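Local coordinates for protein cellulase CEL9M (Clostridium cellulolyticum, PDB 1IA6) that probably hydrolyses internal beta-1,4-glucosidic linkages in cellulose, as a zinc- and calcium-containing endoglucanase of glycoside hydrolase family 9, at residues H39-D42 / G43-V46; H109-S112 / T113-Y116; Q97-Y100 / F101-F105. All coordinates share one frame; numbering follows the deposited sequence.

Contact 1 (H39-D42 / G43-V46); sequences HTTD and GSDV. With ZN (zinc ion), chain C.
Thr41 and Ser44 are joined by a type II beta turn, in which Ser44 N donates to Thr41 O at 3.0 Å with an N-H...O angle of 154°. A type I turn from His39 to Asp42 runs into it. Gly43 takes the third position of the type II turn with a positive phi of 90°, the usual place for glycine in this turn. A chi1 of 68° points the Ser44 hydroxyl back into the turn, where OG makes a second, weak hydrogen bond to Thr41 O at 3.0 Å. Outside the turn Ser44 OG bonds Gln138 NE2, and Thr41 OG1 bonds Gln138 OE1, so one amide links both side chains. The Asp42 carboxylate is engaged elsewhere: OD2 forms salt bridges with Arg139 and Lys62. At the other end of the stretch, His39 ND1 binds the zinc ion at 2.1 Å. Cys22, Cys38 and His55 complete the site. His39 NE2 bonds Gln135 OE1, which limits rotation of the ring. Two cysteines and two histidines are consistent with a structural rather than catalytic zinc. The metal thus anchors the start of segment 39-46, while two positive side chains probably favour an ionised Asp42 beside it.

Contact 2 (H109-S112 / T113-Y116); sequences HPNS and TTFY
His109 ND1 donates to Thr114 O over 2.6 Å, a short bond with an N-H...O angle of 147°. The oxygen sits at the edge of the imidazole, tilted 20° out of the ring plane. The same carbonyl receives a CA-H...O contact from His109, with CA 3.5 Å from Thr114 O. Beside this pair, Asn111 OD1 is gripped by two donors in its carbonyl plane. Thr114 OG1 gives its proton to Asn111 OD1 at 2.8 Å, and Thr113 N reaches Asn111 OD1 at 3.0 Å. The bond from Thr113 N, two residues on, makes an Asx turn. It overlaps a type I beta turn from Asn111 to Thr114. Together they reverse the chain between helix 91-107 and strand 115-119, the central strand of a small antiparallel sheet. Asn111 CG stands between its backbone N and carbonyl carbon (chi1 56°), which brings OD1 over the turn. Farther along, Pro110 CG packs at the edge of the Tyr116 ring, 4.1 Å from CE2. His109 CB meets the rim of the Phe115 ring, 4.1 Å from CD1. In the next shell, His109 NE2 bonds Glu186 OE1 on helix 174-193, fixing the imidazole at both nitrogens. Leu187 of that helix packs against both His109 and Phe115.

Contact 3 (Q97-Y100 / F101-F105); sequences QLKY and FTDYF
Lys99 and Asp103 face each other one helical turn apart, their side chains meeting at a slant. The lysine leaves the helix with CG anti to the backbone N (chi1 -165°), runs extended, and bends at its last torsion (chi4 -59°), which brings the ammonium to the oxygen edge of the carboxylate, nearly in its plane. Lys99 NZ lies 2.9 Å from Asp103 OD1 and uses the syn lone pair of that oxygen. Its hydrogen bond to Asp103 OD2 is weak, at 3.2 Å. The result is an i to i+4 salt bridge with both oxygens facing the amine. Lys99 also makes a cation-pi contact with Tyr176. Under the bridge, the backbone bond from Asp103 N to Lys99 O measures 2.9 Å. The bond from Thr102 N to Leu98 O is nearly straight, at 169°.

This is the middle of helix 91-107, one of the helices of the alpha barrel that forms the family 9 catalytic module. Phe101, Tyr104 and Phe105 are among its buried residues. The Phe101 ring lies obliquely beside the carbonyl of the residue one turn back, with CD2 3.4 Å from Gln97 O. Phe101 also packs on Ala71 and Leu74 of helix 64-80. One face of the Phe105 ring lies over Phe101 O, 3.4 Å above the ring plane and offset toward the rim. Tyr100 reaches toward the zinc-site loop: its OH bonds the carbonyl oxygen of the zinc ligand Cys22, and its ring meets Tyr54 edge-to-face. Thr102 OG1 bonds Tyr176 OH.

In the fold
Along the chain, contact 1 comes first, then contact 3, then contact 2. Contact 3 lies within helix 91-107, and contact 2 forms the turn from that helix into strand 115-119. Contact 1 lies in the long loop between helix 6-15 and strand 62-63. The three centres are 16 to 17 Å apart, on the same side of the chain's centre. Contacts 2 and 3 touch where Phe115 CE1 packs 3.5 Å from Phe105 O. Contacts 1 and 2 meet where Val46 CB lies 4.0 Å from Tyr116 OH. Contacts 1 and 3 do not touch, with nearest atoms about 6 Å apart. Strand 115-119 therefore bridges the zinc-anchored loop and the helices.

Contact 1 (H39-D42 / G43-V46)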
ATOM      1  N   HIS A  39     -10.131 -19.412   1.341  1.00  9.98           N
ATOM      2  CA  HIS A  39     -10.418 -19.249  -0.083  1.00 10.77           C
ATOM      3  C   HIS A  39      -9.439 -20.031  -0.950  1.00 12.70           C
ATOM      4  O   HIS A  39      -8.793 -19.485  -1.846  1.00 11.38           O
ATOM      5  CB  HIS A  39     -10.373 -17.759  -0.429  1.00 11.38           C
ATOM      6  CG  HIS A  39     -11.163 -16.907   0.516  1.00 11.43           C
ATOM      7  ND1 HIS A  39     -10.574 -16.130   1.491  1.00 12.21           N
ATOM      8  CD2 HIS A  39     -12.500 -16.749   0.668  1.00 12.63           C
ATOM      9  CE1 HIS A  39     -11.513 -15.529   2.201  1.00 14.28           C
ATOM     10  NE2 HIS A  39     -12.691 -15.889   1.722  1.00 12.42           N
ATOM     11  N   THR A  40      -9.362 -21.327  -0.679  1.00 14.00           N
ATOM     12  CA  THR A  40      -8.453 -22.228  -1.367  1.00 15.71           C
ATOM     13  C   THR A  40      -8.856 -22.623  -2.781  1.00 15.67           C
ATOM     14  O   THR A  40      -8.111 -23.334  -3.454  1.00 17.68           O
ATOM     15  CB  THR A  40      -8.268 -23.513  -0.544  1.00 16.53           C
ATOM     16  OG1 THR A  40      -9.533 -24.178  -0.413  1.00 16.60           O
ATOM     17  CG2 THR A  40      -7.743 -23.180   0.846  1.00 17.18           C
ATOM     18  N   THR A  41     -10.019 -22.169  -3.237  1.00 16.07           N
ATOM     19  CA  THR A  41     -10.491 -22.512  -4.575  1.00 18.86           C
ATOM     20  C   THR A  41     -10.551 -21.313  -5.517  1.00 16.69           C
ATOM     21  O   THR A  41     -11.137 -21.401  -6.595  1.00 17.30           O
ATOM     22  CB  THR A  41     -11.902 -23.150  -4.532  1.00 17.55           C
ATOM     23  OG1 THR A  41     -12.870 -22.155  -4.174  1.00 24.94           O
ATOM     24  CG2 THR A  41     -11.949 -24.269  -3.517  1.00 22.75           C
ATOM     25  N   ASP A  42      -9.950 -20.195  -5.116  1.00 15.24           N
ATOM     26  CA  ASP A  42      -9.958 -18.999  -5.951  1.00 13.62           C
ATOM     27  C   ASP A  42      -9.468 -19.272  -7.368  1.00 12.52           C
ATOM     28  O   ASP A  42      -8.430 -19.902  -7.563  1.00 12.40           O
ATOM     29  CB  ASP A  42      -9.091 -17.904  -5.327  1.00 12.66           C
ATOM     30  CG  ASP A  42      -9.768 -17.220  -4.158  1.00 13.42           C
ATOM     31  OD1 ASP A  42     -10.942 -17.539  -3.871  1.00 10.00           O
ATOM     32  OD2 ASP A  42      -9.122 -16.354  -3.534  1.00 11.57           O
ATOM     33  N   GLY A  43     -10.222 -18.788  -8.350  1.00 11.62           N
ATOM     34  CA  GLY A  43      -9.844 -18.978  -9.739  1.00 13.88           C
ATOM     35  C   GLY A  43     -10.404 -20.238 -10.377  1.00 15.02           C
ATOM     36  O   GLY A  43     -10.301 -20.416 -11.590  1.00 13.68           O
ATOM     37  N   SER A  44     -11.008 -21.108  -9.573  1.00 14.86           N
ATOM     38  CA  SER A  44     -11.556 -22.354 -10.102  1.00 17.79           C
ATOM     39  C   SER A  44     -12.649 -22.119 -11.139  1.00 18.13           C
ATOM     40  O   SER A  44     -12.898 -22.976 -11.989  1.00 20.36           O
ATOM     41  CB  SER A  44     -12.095 -23.229  -8.961  1.00 17.70           C
ATOM     42  OG  SER A  44     -13.239 -22.653  -8.357  1.00 22.05           O
ATOM     43  N   ASP A  45     -13.296 -20.956 -11.077  1.00 17.81           N
ATOM     44  CA  ASP A  45     -14.358 -20.635 -12.021  1.00 18.56           C
ATOM     45  C   ASP A  45     -13.841 -20.346 -13.430  1.00 19.90           C
ATOM     46  O   ASP A  45     -14.596 -20.425 -14.399  1.00 20.92           O
ATOM     47  CB  ASP A  45     -15.195 -19.453 -11.501  1.00 18.89           C
ATOM     48  CG  ASP A  45     -14.383 -18.176 -11.335  1.00 18.95           C
ATOM     49  OD1 ASP A  45     -13.213 -18.258 -10.911  1.00 18.08           O
ATOM     50  OD2 ASP A  45     -14.929 -17.084 -11.611  1.00 17.52           O
ATOM     51  N   VAL A  46     -12.556 -20.018 -13.550  1.00 20.05           N
ATOM     52  CA  VAL A  46     -11.976 -19.743 -14.862  1.00 20.67           C
ATOM     53  C   VAL A  46     -10.843 -20.704 -15.211  1.00 20.76           C
ATOM     54  O   VAL A  46     -10.155 -20.524 -16.215  1.00 21.67           O
ATOM     55  CB  VAL A  46     -11.449 -18.292 -14.967  1.00 19.31           C
ATOM     56  CG1 VAL A  46     -12.598 -17.315 -14.808  1.00 20.52           C
ATOM     57  CG2 VAL A  46     -10.377 -18.041 -13.924  1.00 18.53           C
TER
HETATM   58 ZN    ZN C1264      -8.630 -15.572   1.928  1.00 13.00          ZN

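Contact 2 (H109-S112 / T113-Y116)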
ATOM      1  N   HIS A 109      -1.108 -13.985 -14.140  1.00 10.44           N
ATOM      2  CA  HIS A 109      -0.687 -13.628 -15.499  1.00 12.13           C
ATOM      3  C   HIS A 109      -0.363 -14.934 -16.238  1.00 14.36           C
ATOM      4  O   HIS A 109       0.806 -15.254 -16.471  1.00 12.84           O
ATOM      5  CB  HIS A 109       0.555 -12.727 -15.413  1.00 10.47           C
ATOM      6  CG  HIS A 109       1.009 -12.165 -16.727  1.00  9.93           C
ATOM      7  ND1 HIS A 109       0.161 -11.509 -17.592  1.00 11.89           N
ATOM      8  CD2 HIS A 109       2.239 -12.114 -17.297  1.00 11.35           C
ATOM      9  CE1 HIS A 109       0.845 -11.077 -18.638  1.00 11.35           C
ATOM     10  NE2 HIS A 109       2.108 -11.432 -18.482  1.00 13.78           N
ATOM     11  N   PRO A 110      -1.402 -15.708 -16.605  1.00 15.72           N
ATOM     12  CA  PRO A 110      -1.278 -16.994 -17.309  1.00 17.69           C
ATOM     13  C   PRO A 110      -0.577 -16.958 -18.668  1.00 18.00           C
ATOM     14  O   PRO A 110       0.099 -17.915 -19.044  1.00 19.67           O
ATOM     15  CB  PRO A 110      -2.726 -17.474 -17.405  1.00 18.37           C
ATOM     16  CG  PRO A 110      -3.491 -16.199 -17.486  1.00 19.21           C
ATOM     17  CD  PRO A 110      -2.823 -15.357 -16.428  1.00 17.00           C
ATOM     18  N   ASN A 111      -0.760 -15.868 -19.405  1.00 17.39           N
ATOM     19  CA  ASN A 111      -0.112 -15.701 -20.702  1.00 17.42           C
ATOM     20  C   ASN A 111       0.318 -14.244 -20.830  1.00 17.95           C
ATOM     21  O   ASN A 111      -0.002 -13.427 -19.969  1.00 16.39           O
ATOM     22  CB  ASN A 111      -1.045 -16.112 -21.850  1.00 18.04           C
ATOM     23  CG  ASN A 111      -2.355 -15.360 -21.844  1.00 17.14           C
ATOM     24  OD1 ASN A 111      -2.387 -14.138 -21.977  1.00 20.61           O
ATOM     25  ND2 ASN A 111      -3.453 -16.093 -21.697  1.00 21.02           N
ATOM     26  N   SER A 112       1.039 -13.915 -21.897  1.00 17.00           N
ATOM     27  CA  SER A 112       1.550 -12.559 -22.079  1.00 17.41           C
ATOM     28  C   SER A 112       0.536 -11.422 -22.190  1.00 16.68           C
ATOM     29  O   SER A 112       0.885 -10.271 -21.940  1.00 16.72           O
ATOM     30  CB  SER A 112       2.478 -12.512 -23.297  1.00 19.22           C
ATOM     31  OG  SER A 112       1.752 -12.704 -24.497  1.00 21.37           O
ATOM     32  N   THR A 113      -0.707 -11.721 -22.554  1.00 15.16           N
ATOM     33  CA  THR A 113      -1.697 -10.659 -22.699  1.00 16.62           C
ATOM     34  C   THR A 113      -2.910 -10.742 -21.774  1.00 15.68           C
ATOM     35  O   THR A 113      -3.941 -10.124 -22.046  1.00 15.96           O
ATOM     36  CB  THR A 113      -2.207 -10.576 -24.155  1.00 17.57           C
ATOM     37  OG1 THR A 113      -2.782 -11.832 -24.531  1.00 19.75           O
ATOM     38  CG2 THR A 113      -1.062 -10.238 -25.103  1.00 18.96           C
ATOM     39  N   THR A 114      -2.795 -11.484 -20.678  1.00 14.33           N
ATOM     40  CA  THR A 114      -3.919 -11.609 -19.755  1.00 13.98           C
ATOM     41  C   THR A 114      -3.499 -11.400 -18.310  1.00 12.35           C
ATOM     42  O   THR A 114      -2.435 -11.855 -17.893  1.00 13.19           O
ATOM     43  CB  THR A 114      -4.569 -12.998 -19.859  1.00 15.71           C
ATOM     44  OG1 THR A 114      -4.892 -13.273 -21.227  1.00 16.43           O
ATOM     45  CG2 THR A 114      -5.842 -13.053 -19.016  1.00 17.00           C
ATOM     46  N   PHE A 115      -4.334 -10.697 -17.551  1.00 11.04           N
ATOM     47  CA  PHE A 115      -4.051 -10.462 -16.142  1.00  9.85           C
ATOM     48  C   PHE A 115      -5.340 -10.348 -15.348  1.00  8.98           C
ATOM     49  O   PHE A 115      -6.113  -9.407 -15.542  1.00  9.91           O
ATOM     50  CB  PHE A 115      -3.244  -9.179 -15.944  1.00  9.57           C
ATOM     51  CG  PHE A 115      -2.823  -8.956 -14.519  1.00  8.86           C
ATOM     52  CD1 PHE A 115      -1.893  -9.799 -13.920  1.00  9.30           C
ATOM     53  CD2 PHE A 115      -3.377  -7.925 -13.767  1.00  9.28           C
ATOM     54  CE1 PHE A 115      -1.521  -9.622 -12.585  1.00  9.18           C
ATOM     55  CE2 PHE A 115      -3.011  -7.738 -12.431  1.00 10.83           C
ATOM     56  CZ  PHE A 115      -2.083  -8.588 -11.840  1.00  9.75           C
ATOM     57  N   TYR A 116      -5.568 -11.316 -14.462  1.00  9.27           N
ATOM     58  CA  TYR A 116      -6.749 -11.324 -13.603  1.00  9.93           C
ATOM     59  C   TYR A 116      -6.428 -10.401 -12.442  1.00 10.63           C
ATOM     60  O   TYR A 116      -5.344 -10.503 -11.860  1.00 10.78           O
ATOM     61  CB  TYR A 116      -7.010 -12.740 -13.096  1.00 12.93           C
ATOM     62  CG  TYR A 116      -7.546 -13.654 -14.169  1.00 14.00           C
ATOM     63  CD1 TYR A 116      -8.898 -13.639 -14.506  1.00 15.29           C
ATOM     64  CD2 TYR A 116      -6.696 -14.500 -14.880  1.00 15.02           C
ATOM     65  CE1 TYR A 116      -9.397 -14.444 -15.526  1.00 16.68           C
ATOM     66  CE2 TYR A 116      -7.186 -15.311 -15.906  1.00 18.07           C
ATOM     67  CZ  TYR A 116      -8.538 -15.276 -16.220  1.00 19.21           C
ATOM     68  OH  TYR A 116      -9.036 -16.067 -17.230  1.00 24.07           O
TER

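Contact 3 (Q97-Y100 / F101-F105)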
ATOM      1  N   GLN A  97       6.752 -10.953   2.933  1.00  8.40           N
ATOM      2  CA  GLN A  97       5.482 -10.277   2.653  1.00  9.45           C
ATOM      3  C   GLN A  97       5.420  -9.905   1.179  1.00  9.35           C
ATOM      4  O   GLN A  97       4.390 -10.070   0.524  1.00  8.37           O
ATOM      5  CB  GLN A  97       5.331  -9.007   3.502  1.00  9.76           C
ATOM      6  CG  GLN A  97       5.590  -9.193   4.996  1.00  9.96           C
ATOM      7  CD  GLN A  97       4.705 -10.251   5.623  1.00 11.45           C
ATOM      8  OE1 GLN A  97       4.672 -11.395   5.172  1.00 11.05           O
ATOM      9  NE2 GLN A  97       3.989  -9.877   6.677  1.00 11.25           N
ATOM     10  N   LEU A  98       6.537  -9.409   0.660  1.00  8.52           N
ATOM     11  CA  LEU A  98       6.606  -9.010  -0.739  1.00  7.81           C
ATOM     12  C   LEU A  98       6.463 -10.193  -1.692  1.00  8.06           C
ATOM     13  O   LEU A  98       5.731 -10.117  -2.679  1.00  8.54           O
ATOM     14  CB  LEU A  98       7.922  -8.273  -1.011  1.00  8.18           C
ATOM     15  CG  LEU A  98       7.990  -6.878  -0.383  1.00 11.01           C
ATOM     16  CD1 LEU A  98       9.419  -6.365  -0.380  1.00 12.14           C
ATOM     17  CD2 LEU A  98       7.083  -5.939  -1.160  1.00 10.89           C
ATOM     18  N   LYS A  99       7.144 -11.294  -1.398  1.00  8.09           N
ATOM     19  CA  LYS A  99       7.051 -12.449  -2.278  1.00  8.96           C
ATOM     20  C   LYS A  99       5.640 -13.025  -2.285  1.00  8.46           C
ATOM     21  O   LYS A  99       5.208 -13.609  -3.282  1.00  8.00           O
ATOM     22  CB  LYS A  99       8.057 -13.531  -1.882  1.00  9.30           C
ATOM     23  CG  LYS A  99       8.237 -14.587  -2.978  1.00 13.02           C
ATOM     24  CD  LYS A  99       9.370 -15.549  -2.671  1.00 14.31           C
ATOM     25  CE  LYS A  99       9.658 -16.465  -3.859  1.00 13.57           C
ATOM     26  NZ  LYS A  99       8.462 -17.260  -4.248  1.00 13.68           N
ATOM     27  N   TYR A 100       4.912 -12.858  -1.183  1.00  9.50           N
ATOM     28  CA  TYR A 100       3.550 -13.369  -1.136  1.00  8.89           C
ATOM     29  C   TYR A 100       2.712 -12.579  -2.144  1.00  9.32           C
ATOM     30  O   TYR A 100       1.779 -13.117  -2.747  1.00  8.73           O
ATOM     31  CB  TYR A 100       2.956 -13.231   0.266  1.00  9.63           C
ATOM     32  CG  TYR A 100       1.880 -14.260   0.552  1.00  9.68           C
ATOM     33  CD1 TYR A 100       2.219 -15.577   0.864  1.00 12.50           C
ATOM     34  CD2 TYR A 100       0.530 -13.926   0.485  1.00  8.92           C
ATOM     35  CE1 TYR A 100       1.236 -16.540   1.102  1.00 12.15           C
ATOM     36  CE2 TYR A 100      -0.465 -14.882   0.721  1.00  9.86           C
ATOM     37  CZ  TYR A 100      -0.103 -16.185   1.027  1.00 12.30           C
ATOM     38  OH  TYR A 100      -1.078 -17.140   1.245  1.00 13.30           O
ATOM     39  N   PHE A 101       3.048 -11.301  -2.324  1.00  8.13           N
ATOM     40  CA  PHE A 101       2.348 -10.454  -3.296  1.00  8.11           C
ATOM     41  C   PHE A 101       2.738 -10.876  -4.713  1.00  7.87           C
ATOM     42  O   PHE A 101       1.884 -11.154  -5.552  1.00  8.01           O
ATOM     43  CB  PHE A 101       2.749  -8.976  -3.162  1.00  7.71           C
ATOM     44  CG  PHE A 101       1.924  -8.182  -2.186  1.00  8.72           C
ATOM     45  CD1 PHE A 101       0.608  -7.836  -2.480  1.00  9.52           C
ATOM     46  CD2 PHE A 101       2.488  -7.724  -1.000  1.00  8.92           C
ATOM     47  CE1 PHE A 101      -0.132  -7.038  -1.609  1.00  9.48           C
ATOM     48  CE2 PHE A 101       1.759  -6.927  -0.122  1.00 10.85           C
ATOM     49  CZ  PHE A 101       0.447  -6.583  -0.428  1.00 10.88           C
ATOM     50  N   THR A 102       4.039 -10.909  -4.983  1.00  7.10           N
ATOM     51  CA  THR A 102       4.491 -11.233  -6.330  1.00  8.49           C
ATOM     52  C   THR A 102       4.142 -12.632  -6.818  1.00  8.41           C
ATOM     53  O   THR A 102       3.868 -12.810  -8.002  1.00  8.72           O
ATOM     54  CB  THR A 102       6.009 -10.955  -6.496  1.00  8.32           C
ATOM     55  OG1 THR A 102       6.762 -11.752  -5.579  1.00  9.21           O
ATOM     56  CG2 THR A 102       6.297  -9.483  -6.229  1.00  9.72           C
ATOM     57  N   ASP A 103       4.127 -13.621  -5.926  1.00  7.79           N
ATOM     58  CA  ASP A 103       3.762 -14.977  -6.341  1.00  9.60           C
ATOM     59  C   ASP A 103       2.343 -14.943  -6.904  1.00  9.69           C
ATOM     60  O   ASP A 103       2.023 -15.630  -7.878  1.00 10.58           O
ATOM     61  CB  ASP A 103       3.791 -15.948  -5.156  1.00 10.36           C
ATOM     62  CG  ASP A 103       5.190 -16.427  -4.817  1.00 13.00           C
ATOM     63  OD1 ASP A 103       6.121 -16.188  -5.613  1.00 11.17           O
ATOM     64  OD2 ASP A 103       5.350 -17.058  -3.752  1.00 13.64           O
ATOM     65  N   TYR A 104       1.494 -14.142  -6.268  1.00  8.38           N
ATOM     66  CA  TYR A 104       0.104 -13.995  -6.680  1.00  8.77           C
ATOM     67  C   TYR A 104       0.004 -13.282  -8.029  1.00  7.43           C
ATOM     68  O   TYR A 104      -0.755 -13.700  -8.901  1.00  8.39           O
ATOM     69  CB  TYR A 104      -0.662 -13.236  -5.586  1.00  9.26           C
ATOM     70  CG  TYR A 104      -2.072 -12.813  -5.934  1.00 10.32           C
ATOM     71  CD1 TYR A 104      -3.050 -13.751  -6.274  1.00 10.02           C
ATOM     72  CD2 TYR A 104      -2.439 -11.467  -5.888  1.00  9.70           C
ATOM     73  CE1 TYR A 104      -4.359 -13.355  -6.558  1.00 11.24           C
ATOM     74  CE2 TYR A 104      -3.743 -11.062  -6.170  1.00 10.80           C
ATOM     75  CZ  TYR A 104      -4.697 -12.010  -6.504  1.00 12.35           C
ATOM     76  OH  TYR A 104      -5.986 -11.607  -6.781  1.00 12.41           O
ATOM     77  N   PHE A 105       0.776 -12.215  -8.212  1.00  6.68           N
ATOM     78  CA  PHE A 105       0.742 -11.492  -9.479  1.00  6.97           C
ATOM     79  C   PHE A 105       1.170 -12.385 -10.644  1.00  8.20           C
ATOM     80  O   PHE A 105       0.578 -12.334 -11.726  1.00  7.36           O
ATOM     81  CB  PHE A 105       1.653 -10.260  -9.432  1.00  7.02           C
ATOM     82  CG  PHE A 105       1.276  -9.261  -8.378  1.00  8.89           C
ATOM     83  CD1 PHE A 105      -0.058  -9.075  -8.012  1.00  9.40           C
ATOM     84  CD2 PHE A 105       2.250  -8.494  -7.757  1.00  7.85           C
ATOM     85  CE1 PHE A 105      -0.410  -8.137  -7.037  1.00 10.03           C
ATOM     86  CE2 PHE A 105       1.911  -7.555  -6.782  1.00 10.81           C
ATOM     87  CZ  PHE A 105       0.580  -7.377  -6.422  1.00 10.01           C
TER